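Local coordinates for protein 2,3-dihydroxybenzoate-AMP ligase (Bacillus subtilis, PDB 1MDB) that binds adenosine monophosphate and 2,3-dihydroxy-benzoic acid as an AMP-binding enzyme of the ANL clan, built from a large family domain and a smaller C-terminal one, at residues P359-R364 / P386-G391; H456-V461 / V474-R479; E470-F475 / I502-E507. All blocks are in the same frame, centred on the assembly; numbering follows the deposited sequence.

Contact 1 of 3, residues P359-R364 / P386-G391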
loop_
_atom_site.group_PDB
_atom_site.type_symbol
_atom_site.label_atom_id
_atom_site.label_comp_id
_atom_site.label_asym_id
_atom_site.label_seq_id
_atom_site.Cartn_x
_atom_site.Cartn_y
_atom_site.Cartn_z
ATOM N N PRO A 359 2.970 19.047 -8.190
ATOM C CA PRO A 359 2.520 20.441 -8.249
ATOM C C PRO A 359 1.149 20.496 -8.906
ATOM O O PRO A 359 0.415 21.472 -8.758
ATOM C CB PRO A 359 3.577 21.113 -9.126
ATOM C CG PRO A 359 4.789 20.252 -8.942
ATOM C CD PRO A 359 4.201 18.867 -8.978
ATOM N N TYR A 360 0.811 19.437 -9.636
ATOM C CA TYR A 360 -0.462 19.382 -10.332
ATOM C C TYR A 360 -1.556 18.588 -9.619
ATOM O O TYR A 360 -2.656 18.432 -10.152
ATOM C CB TYR A 360 -0.253 18.851 -11.751
ATOM C CG TYR A 360 0.780 19.636 -12.533
ATOM C CD1 TYR A 360 2.133 19.302 -12.470
ATOM C CD2 TYR A 360 0.407 20.728 -13.319
ATOM C CE1 TYR A 360 3.093 20.032 -13.175
ATOM C CE2 TYR A 360 1.357 21.467 -14.026
ATOM C CZ TYR A 360 2.699 21.113 -13.949
ATOM O OH TYR A 360 3.646 21.835 -14.642
ATOM N N ASP A 361 -1.254 18.081 -8.423
ATOM C CA ASP A 361 -2.248 17.351 -7.639
ATOM C C ASP A 361 -3.257 18.378 -7.122
ATOM O O ASP A 361 -2.877 19.371 -6.511
ATOM C CB ASP A 361 -1.610 16.651 -6.427
ATOM C CG ASP A 361 -1.070 15.261 -6.754
ATOM O OD1 ASP A 361 -1.772 14.496 -7.443
ATOM O OD2 ASP A 361 0.050 14.929 -6.303
ATOM N N GLU A 362 -4.536 18.146 -7.377
ATOM C CA GLU A 362 -5.581 19.046 -6.910
ATOM C C GLU A 362 -6.323 18.410 -5.737
ATOM O O GLU A 362 -6.789 17.273 -5.832
ATOM C CB GLU A 362 -6.574 19.329 -8.030
ATOM C CG GLU A 362 -6.097 20.326 -9.054
ATOM C CD GLU A 362 -7.021 20.386 -10.246
ATOM O OE1 GLU A 362 -6.891 19.524 -11.145
ATOM O OE2 GLU A 362 -7.889 21.286 -10.277
ATOM N N SER A 363 -6.432 19.145 -4.637
ATOM C CA SER A 363 -7.124 18.650 -3.463
ATOM C C SER A 363 -8.263 19.572 -3.044
ATOM O O SER A 363 -8.145 20.797 -3.100
ATOM C CB SER A 363 -6.144 18.491 -2.296
ATOM O OG SER A 363 -5.271 17.393 -2.505
ATOM N N ARG A 364 -9.372 18.975 -2.629
ATOM C CA ARG A 364 -10.509 19.747 -2.165
ATOM C C ARG A 364 -11.119 19.087 -0.939
ATOM O O ARG A 364 -11.195 17.860 -0.853
ATOM C CB ARG A 364 -11.535 19.912 -3.289
ATOM C CG ARG A 364 -10.946 20.702 -4.448
ATOM C CD ARG A 364 -11.969 21.228 -5.434
ATOM N NE ARG A 364 -11.307 22.005 -6.482
ATOM C CZ ARG A 364 -11.935 22.612 -7.482
ATOM N NH1 ARG A 364 -13.255 22.538 -7.583
ATOM N NH2 ARG A 364 -11.240 23.293 -8.385
ATOM N N PRO A 386 -2.451 14.140 -12.258
ATOM C CA PRO A 386 -1.678 13.409 -13.276
ATOM C C PRO A 386 -1.552 11.904 -13.070
ATOM O O PRO A 386 -1.387 11.155 -14.037
ATOM C CB PRO A 386 -0.300 14.076 -13.223
ATOM C CG PRO A 386 -0.561 15.411 -12.644
ATOM C CD PRO A 386 -1.593 15.129 -11.584
ATOM N N TYR A 387 -1.597 11.467 -11.814
ATOM C CA TYR A 387 -1.462 10.049 -11.513
ATOM C C TYR A 387 -2.593 9.510 -10.634
ATOM O O TYR A 387 -2.410 8.547 -9.881
ATOM C CB TYR A 387 -0.096 9.792 -10.864
ATOM C CG TYR A 387 0.085 10.502 -9.544
ATOM C CD1 TYR A 387 -0.169 9.846 -8.345
ATOM C CD2 TYR A 387 0.453 11.852 -9.495
ATOM C CE1 TYR A 387 -0.068 10.507 -7.130
ATOM C CE2 TYR A 387 0.551 12.529 -8.276
ATOM C CZ TYR A 387 0.288 11.850 -7.101
ATOM O OH TYR A 387 0.367 12.491 -5.884
ATOM N N THR A 388 -3.758 10.147 -10.736
ATOM C CA THR A 388 -4.950 9.738 -10.011
ATOM C C THR A 388 -5.938 9.296 -11.082
ATOM O O THR A 388 -6.256 10.060 -11.988
ATOM C CB THR A 388 -5.554 10.906 -9.200
ATOM O OG1 THR A 388 -4.643 11.282 -8.158
ATOM C CG2 THR A 388 -6.893 10.496 -8.576
ATOM N N ILE A 389 -6.400 8.050 -10.994
ATOM C CA ILE A 389 -7.330 7.501 -11.976
ATOM C C ILE A 389 -8.617 8.302 -12.079
ATOM O O ILE A 389 -8.958 9.070 -11.188
ATOM C CB ILE A 389 -7.719 6.035 -11.635
ATOM C CG1 ILE A 389 -8.596 6.006 -10.380
ATOM C CG2 ILE A 389 -6.452 5.190 -11.433
ATOM C CD1 ILE A 389 -9.006 4.609 -9.937
ATOM N N ARG A 390 -9.330 8.108 -13.179
ATOM C CA ARG A 390 -10.601 8.788 -13.403
ATOM C C ARG A 390 -11.748 7.792 -13.296
ATOM O O ARG A 390 -12.901 8.132 -13.555
ATOM C CB ARG A 390 -10.618 9.441 -14.787
ATOM C CG ARG A 390 -9.756 10.688 -14.902
ATOM C CD ARG A 390 -10.087 11.660 -13.786
ATOM N NE ARG A 390 -9.520 12.983 -14.026
ATOM C CZ ARG A 390 -10.097 13.927 -14.765
ATOM N NH1 ARG A 390 -11.270 13.706 -15.346
ATOM N NH2 ARG A 390 -9.496 15.094 -14.920
ATOM N N GLY A 391 -11.432 6.557 -12.911
ATOM C CA GLY A 391 -12.471 5.551 -12.792
ATOM C C GLY A 391 -11.942 4.147 -12.600
ATOM O O GLY A 391 -10.863 3.797 -13.100
HETATM O O HOH W 1 -4.803 13.624 -7.235
#

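Contact 2 of 3, residues H456-V461 / V474-R479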
loop_
_atom_site.group_PDB
_atom_site.type_symbol
_atom_site.label_atom_id
_atom_site.label_comp_id
_atom_site.label_asym_id
_atom_site.label_seq_id
_atom_site.Cartn_x
_atom_site.Cartn_y
_atom_site.Cartn_z
ATOM N N HIS A 456 0.274 -0.952 24.220
ATOM C CA HIS A 456 1.170 -1.185 23.096
ATOM C C HIS A 456 0.547 -0.519 21.874
ATOM O O HIS A 456 1.233 0.148 21.103
ATOM C CB HIS A 456 1.358 -2.690 22.849
ATOM C CG HIS A 456 2.045 -3.004 21.554
ATOM N ND1 HIS A 456 1.354 -3.261 20.388
ATOM C CD2 HIS A 456 3.358 -3.034 21.225
ATOM C CE1 HIS A 456 2.212 -3.432 19.397
ATOM N NE2 HIS A 456 3.434 -3.299 19.879
ATOM N N ASP A 457 -0.761 -0.704 21.702
ATOM C CA ASP A 457 -1.478 -0.086 20.594
ATOM C C ASP A 457 -2.958 -0.035 20.922
ATOM O O ASP A 457 -3.429 -0.742 21.821
ATOM C CB ASP A 457 -1.269 -0.859 19.292
ATOM C CG ASP A 457 -1.481 0.014 18.070
ATOM O OD1 ASP A 457 -1.848 1.200 18.251
ATOM O OD2 ASP A 457 -1.279 -0.474 16.935
ATOM N N ALA A 458 -3.698 0.783 20.182
ATOM C CA ALA A 458 -5.126 0.939 20.437
ATOM C C ALA A 458 -5.923 1.216 19.177
ATOM O O ALA A 458 -5.502 1.997 18.333
ATOM C CB ALA A 458 -5.348 2.080 21.446
ATOM N N ALA A 459 -7.073 0.565 19.052
ATOM C CA ALA A 459 -7.948 0.780 17.906
ATOM C C ALA A 459 -9.363 0.933 18.455
ATOM O O ALA A 459 -9.915 0.008 19.047
ATOM C CB ALA A 459 -7.877 -0.387 16.952
ATOM N N MET A 460 -9.940 2.112 18.261
ATOM C CA MET A 460 -11.282 2.404 18.757
ATOM C C MET A 460 -12.314 2.359 17.648
ATOM O O MET A 460 -12.174 3.037 16.623
ATOM C CB MET A 460 -11.282 3.780 19.418
ATOM C CG MET A 460 -12.635 4.275 19.887
ATOM S SD MET A 460 -12.429 5.885 20.674
ATOM C CE MET A 460 -13.921 6.015 21.619
ATOM N N VAL A 461 -13.367 1.575 17.864
ATOM C CA VAL A 461 -14.417 1.443 16.868
ATOM C C VAL A 461 -15.813 1.607 17.455
ATOM O O VAL A 461 -16.012 1.583 18.677
ATOM C CB VAL A 461 -14.327 0.065 16.149
ATOM C CG1 VAL A 461 -12.932 -0.118 15.547
ATOM C CG2 VAL A 461 -14.616 -1.057 17.118
ATOM N N VAL A 474 -12.950 0.415 22.497
ATOM C CA VAL A 474 -11.544 0.503 22.109
ATOM C C VAL A 474 -10.830 -0.812 22.375
ATOM O O VAL A 474 -10.865 -1.338 23.491
ATOM C CB VAL A 474 -10.776 1.632 22.865
ATOM C CG1 VAL A 474 -10.782 1.389 24.378
ATOM C CG2 VAL A 474 -9.349 1.685 22.367
ATOM N N PHE A 475 -10.198 -1.367 21.348
ATOM C CA PHE A 475 -9.453 -2.605 21.536
ATOM C C PHE A 475 -8.033 -2.196 21.909
ATOM O O PHE A 475 -7.405 -1.400 21.226
ATOM C CB PHE A 475 -9.462 -3.447 20.258
ATOM C CG PHE A 475 -10.787 -4.087 19.970
ATOM C CD1 PHE A 475 -11.849 -3.332 19.479
ATOM C CD2 PHE A 475 -10.982 -5.450 20.209
ATOM C CE1 PHE A 475 -13.092 -3.921 19.229
ATOM C CE2 PHE A 475 -12.222 -6.052 19.962
ATOM C CZ PHE A 475 -13.276 -5.287 19.475
ATOM N N ILE A 476 -7.544 -2.725 23.019
ATOM C CA ILE A 476 -6.207 -2.402 23.491
ATOM C C ILE A 476 -5.304 -3.637 23.483
ATOM O O ILE A 476 -5.726 -4.732 23.866
ATOM C CB ILE A 476 -6.256 -1.873 24.945
ATOM C CG1 ILE A 476 -7.101 -0.594 25.024
ATOM C CG2 ILE A 476 -4.849 -1.647 25.462
ATOM C CD1 ILE A 476 -6.499 0.604 24.302
ATOM N N ILE A 477 -4.072 -3.458 23.022
ATOM C CA ILE A 477 -3.090 -4.530 23.041
ATOM C C ILE A 477 -2.198 -4.125 24.208
ATOM O O ILE A 477 -1.486 -3.121 24.137
ATOM C CB ILE A 477 -2.262 -4.588 21.743
ATOM C CG1 ILE A 477 -3.144 -5.064 20.581
ATOM C CG2 ILE A 477 -1.085 -5.535 21.930
ATOM C CD1 ILE A 477 -2.462 -5.017 19.216
ATOM N N PRO A 478 -2.254 -4.887 25.313
ATOM C CA PRO A 478 -1.474 -4.638 26.527
ATOM C C PRO A 478 0.028 -4.711 26.324
ATOM O O PRO A 478 0.526 -5.597 25.635
ATOM C CB PRO A 478 -1.957 -5.731 27.483
ATOM C CG PRO A 478 -3.306 -6.092 26.967
ATOM C CD PRO A 478 -3.097 -6.081 25.484
ATOM N N ARG A 479 0.750 -3.772 26.919
ATOM C CA ARG A 479 2.202 -3.778 26.829
ATOM C C ARG A 479 2.636 -4.576 28.048
ATOM O O ARG A 479 3.241 -4.037 28.974
ATOM C CB ARG A 479 2.754 -2.357 26.906
ATOM C CG ARG A 479 4.264 -2.286 26.912
ATOM C CD ARG A 479 4.731 -0.846 26.965
ATOM N NE ARG A 479 4.279 -0.086 25.805
ATOM C CZ ARG A 479 4.589 -0.389 24.550
ATOM N NH1 ARG A 479 5.355 -1.443 24.290
ATOM N NH2 ARG A 479 4.137 0.360 23.554
#

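Contact 3 of 3, residues E470-F475 / I502-E507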
loop_
_atom_site.group_PDB
_atom_site.type_symbol
_atom_site.label_atom_id
_atom_site.label_comp_id
_atom_site.label_asym_id
_atom_site.label_seq_id
_atom_site.Cartn_x
_atom_site.Cartn_y
_atom_site.Cartn_z
ATOM N N GLU A 470 -25.187 4.241 18.610
ATOM C CA GLU A 470 -23.799 3.804 18.591
ATOM C C GLU A 470 -23.084 4.165 19.876
ATOM O O GLU A 470 -23.292 5.246 20.440
ATOM C CB GLU A 470 -23.038 4.483 17.447
ATOM C CG GLU A 470 -22.734 3.621 16.239
ATOM C CD GLU A 470 -22.009 4.400 15.138
ATOM O OE1 GLU A 470 -20.969 5.039 15.433
ATOM O OE2 GLU A 470 -22.480 4.364 13.978
ATOM N N ARG A 471 -22.244 3.252 20.339
ATOM C CA ARG A 471 -21.414 3.507 21.508
ATOM C C ARG A 471 -20.011 3.264 21.003
ATOM O O ARG A 471 -19.827 2.900 19.845
ATOM C CB ARG A 471 -21.733 2.563 22.669
ATOM C CG ARG A 471 -22.723 3.158 23.659
ATOM C CD ARG A 471 -22.895 2.271 24.874
ATOM N NE ARG A 471 -24.041 2.698 25.662
ATOM C CZ ARG A 471 -23.976 3.516 26.705
ATOM N NH1 ARG A 471 -22.804 4.004 27.103
ATOM N NH2 ARG A 471 -25.086 3.847 27.349
ATOM N N SER A 472 -19.017 3.452 21.857
ATOM C CA SER A 472 -17.643 3.265 21.426
ATOM C C SER A 472 -16.910 2.181 22.196
ATOM O O SER A 472 -17.033 2.080 23.419
ATOM C CB SER A 472 -16.884 4.577 21.577
ATOM O OG SER A 472 -16.682 4.858 22.947
ATOM N N CYS A 473 -16.130 1.390 21.465
ATOM C CA CYS A 473 -15.338 0.306 22.045
ATOM C C CYS A 473 -13.902 0.443 21.571
ATOM O O CYS A 473 -13.660 0.593 20.373
ATOM C CB CYS A 473 -15.874 -1.053 21.591
ATOM S SG CYS A 473 -14.980 -2.475 22.272
ATOM N N VAL A 474 -12.950 0.415 22.497
ATOM C CA VAL A 474 -11.544 0.503 22.109
ATOM C C VAL A 474 -10.830 -0.812 22.375
ATOM O O VAL A 474 -10.865 -1.338 23.491
ATOM C CB VAL A 474 -10.776 1.632 22.865
ATOM C CG1 VAL A 474 -10.782 1.389 24.378
ATOM C CG2 VAL A 474 -9.349 1.685 22.367
ATOM N N PHE A 475 -10.198 -1.367 21.348
ATOM C CA PHE A 475 -9.453 -2.605 21.536
ATOM C C PHE A 475 -8.033 -2.196 21.909
ATOM O O PHE A 475 -7.405 -1.400 21.226
ATOM C CB PHE A 475 -9.462 -3.447 20.258
ATOM C CG PHE A 475 -10.787 -4.087 19.970
ATOM C CD1 PHE A 475 -11.849 -3.332 19.479
ATOM C CD2 PHE A 475 -10.982 -5.450 20.209
ATOM C CE1 PHE A 475 -13.092 -3.921 19.229
ATOM C CE2 PHE A 475 -12.222 -6.052 19.962
ATOM C CZ PHE A 475 -13.276 -5.287 19.475
ATOM N N ILE A 502 -14.634 9.401 25.649
ATOM C CA ILE A 502 -14.128 8.303 26.457
ATOM C C ILE A 502 -14.787 7.004 26.014
ATOM O O ILE A 502 -16.014 6.914 25.948
ATOM C CB ILE A 502 -14.419 8.536 27.957
ATOM C CG1 ILE A 502 -13.666 9.777 28.441
ATOM C CG2 ILE A 502 -14.004 7.314 28.775
ATOM C CD1 ILE A 502 -14.095 10.235 29.810
ATOM N N PRO A 503 -13.978 5.977 25.710
ATOM C CA PRO A 503 -14.507 4.678 25.270
ATOM C C PRO A 503 -15.560 4.158 26.240
ATOM O O PRO A 503 -15.340 4.155 27.446
ATOM C CB PRO A 503 -13.270 3.777 25.261
ATOM C CG PRO A 503 -12.132 4.744 25.026
ATOM C CD PRO A 503 -12.517 5.917 25.897
ATOM N N ASP A 504 -16.701 3.724 25.720
ATOM C CA ASP A 504 -17.743 3.170 26.578
ATOM C C ASP A 504 -17.305 1.784 27.008
ATOM O O ASP A 504 -17.624 1.319 28.101
ATOM C CB ASP A 504 -19.062 3.045 25.819
ATOM C CG ASP A 504 -19.681 4.380 25.518
ATOM O OD1 ASP A 504 -20.081 5.060 26.480
ATOM O OD2 ASP A 504 -19.761 4.745 24.326
ATOM N N ARG A 505 -16.559 1.121 26.135
ATOM C CA ARG A 505 -16.111 -0.231 26.426
ATOM C C ARG A 505 -14.663 -0.489 26.024
ATOM O O ARG A 505 -14.184 0.036 25.019
ATOM C CB ARG A 505 -17.043 -1.213 25.727
ATOM C CG ARG A 505 -16.657 -2.665 25.877
ATOM C CD ARG A 505 -17.817 -3.557 25.490
ATOM N NE ARG A 505 -17.434 -4.960 25.506
ATOM C CZ ARG A 505 -18.299 -5.968 25.577
ATOM N NH1 ARG A 505 -19.597 -5.722 25.648
ATOM N NH2 ARG A 505 -17.863 -7.221 25.562
ATOM N N VAL A 506 -13.975 -1.307 26.813
ATOM C CA VAL A 506 -12.577 -1.645 26.552
ATOM C C VAL A 506 -12.363 -3.148 26.378
ATOM O O VAL A 506 -12.756 -3.940 27.237
ATOM C CB VAL A 506 -11.674 -1.162 27.702
ATOM C CG1 VAL A 506 -10.242 -1.622 27.467
ATOM C CG2 VAL A 506 -11.739 0.362 27.812
ATOM N N GLU A 507 -11.742 -3.536 25.266
ATOM C CA GLU A 507 -11.462 -4.944 24.993
ATOM C C GLU A 507 -9.960 -5.167 24.869
ATOM O O GLU A 507 -9.295 -4.511 24.072
ATOM C CB GLU A 507 -12.135 -5.392 23.693
ATOM C CG GLU A 507 -13.641 -5.524 23.746
ATOM C CD GLU A 507 -14.109 -6.617 24.682
ATOM O OE1 GLU A 507 -13.428 -7.652 24.780
ATOM O OE2 GLU A 507 -15.174 -6.449 25.305
HETATM O O HOH W 2 -16.886 7.628 23.323
#

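Contact 1 of 3, residues P359-R364 / P386-G391
The edge of the Tyr387 ring, near its own plane, is where Asp361 meets it, and the carboxylate stands steeply across the ring, the two planes 74° apart. The phenol donates a hydrogen bond to the acid: Tyr387 OH lies 2.5 Å from Asp361 OD2, a bond modelled as very short, so the exact length deserves some caution. The same carboxylate oxygen is also held by Ser358 N, while Tyr387 OH is bonded in addition to Val337 N, so the phenol oxygen joins Asp361 to the start of strand 337-339. Tyr387 reaches this place because its CG stands between the backbone N and the carbonyl carbon (chi1 63°), which directs the ring toward the acid.

The other oxygen of the carboxylate works through water. A water molecule donates to Asp361 OD1 at 3.2 Å and is bonded to Thr388 OG1 at 2.5 Å, so both oxygens of one acid are tied to the 386-391 loop, one directly and one indirectly. Beside this polar link the contact is apolar and narrow: Tyr360 CB rests on Pro386 CG at 3.6 Å, the phenol ring of Tyr360 leading away from the loop. The example illustrates how one acid can join two segments that share no backbone pairing.

Val337 also lines the pocket of 2,3-dihydroxy-benzoic acid, and the side chain of Tyr387 lies about 8 Å from that ligand, consistent with a second-shell position. Helix 204-218 covers the loop through Tyr209, which touches both Pro386 and Tyr387, and strand 199-203 adds Arg202 against Tyr387. Just past Asp361 the chain enters strand 362-366, where Glu362 pairs through its backbone with Arg384 at the end of strand 379-384.

Contact 2 of 3, residues H456-V461 / V474-R479
Ala459 O receives the shortest backbone bond of this pairing, from Phe475 N at 2.7 Å, and the CA-H of Val474 approaches the same oxygen at a longer distance. Ala459 N returns a bond to Phe475 O, which completes the antiparallel hydrogen-bonded pair. Toward the other end Ile477 N points almost straight at Asp457 O (3.0 Å, 175° at the hydrogen), and His456 N bonds Ile477 O at 2.8 Å.

Side chains alternate between the faces. On the face of Ala458 and Met460 the packing is tight: Ala458 CB and Ile476 CD1 are only 3.4 Å apart, closer than usual for two carbons, and Met460 CB lies against Val474 CB. On the face of Ala459 and Phe475, the Phe475 ring receives Val461 CG2 at its edge, 3.9 Å from Phe475 CE1. Arg479 bends at chi3 (-61°), laying one guanidinium face against His456 CA; its NH1 forms a salt bridge with Asp288, linking this end to helix 280-292.

Both His456 and Asp457 face Ile477, a classic beta bulge in strand 455-465, at the end of the hairpin away from its turn, in the three-stranded sheet of the C-terminal domain.

Contact 3 of 3, residues E470-F475 / I502-E507
Val474 and Pro503 meet in the tightly packed part of this contact, whereas the pairing of Arg471 with Asp504 belongs to its more solvent-accessible end. Val474 CG1 touches Pro503 CB at 3.6 Å and Val506 CG2 at nearly the same distance. This methyl stands between the backbone N and the carbonyl carbon (chi1 61°), which turns it toward the proline and the second valine. Across the sheet, on the face of Cys473 and Phe475, Glu507 contributes its aliphatic part: CB lies over the Phe475 ring, 4.0 Å from the centroid, in a CH-pi contact, and CG packs on Cys473 SG at 3.6 Å. The carboxylate turns away to Arg505, whose NE and NH2 both grip Glu507 OE2 side-on; Glu507 OE1 has a further partner in Lys532.

The parallel strands are joined by Val474 N to Arg505 O and Glu507 N to Val474 O. Where the second strand begins, Ser472 O accepts from Arg505 N and, weakly, from Asp504 N, which also bonds Ser472 OG at 3.0 Å. Ser472 N in turn donates to the anti lone pair of Asp504 OD2 in a firm bond (2.9 Å).

The partly exposed end is looser. Asp504 OD1 forms a salt bridge with Arg471 NH1 (3.0 Å) whose hydrogen bond is weak, the N-H...O angle being 125°. Stronger partners lie beyond: Asp465 for Arg471 and Arg435 for Asp504. A water accepts from Ser472 OG and donates to Ile502 O, bridging the two segments beside the direct Asp504 N to Ser472 OG bond.

Helix 485-494 connects strands 469-478 and 505-508 in a beta-alpha-beta unit and lies on the Pro503 and Val506 side, through Leu492 and Ala485, whereas helix 522-534 covers Cys473 and Phe475 with Ile529 and Leu525.

In the fold
From the N terminus, the chain first reaches contact 1, which closes a loop of 21 intervening residues within the AMP-binding enzyme family region and ties the start of strand 362-366 to the loop after strand 379-384. Along the sequence it closes before either of the other contacts opens. In the C-terminal domain contact 2 closes a short hairpin, and contact 3 opens before that hairpin ends, closing only after helix 485-494; the two loops therefore cross along the sequence. Sharing Val474 and Phe475, they make strand 469-478 the middle of a three-stranded sheet. Contact 1 stands apart, with nearest atoms about 23 Å from either of the others.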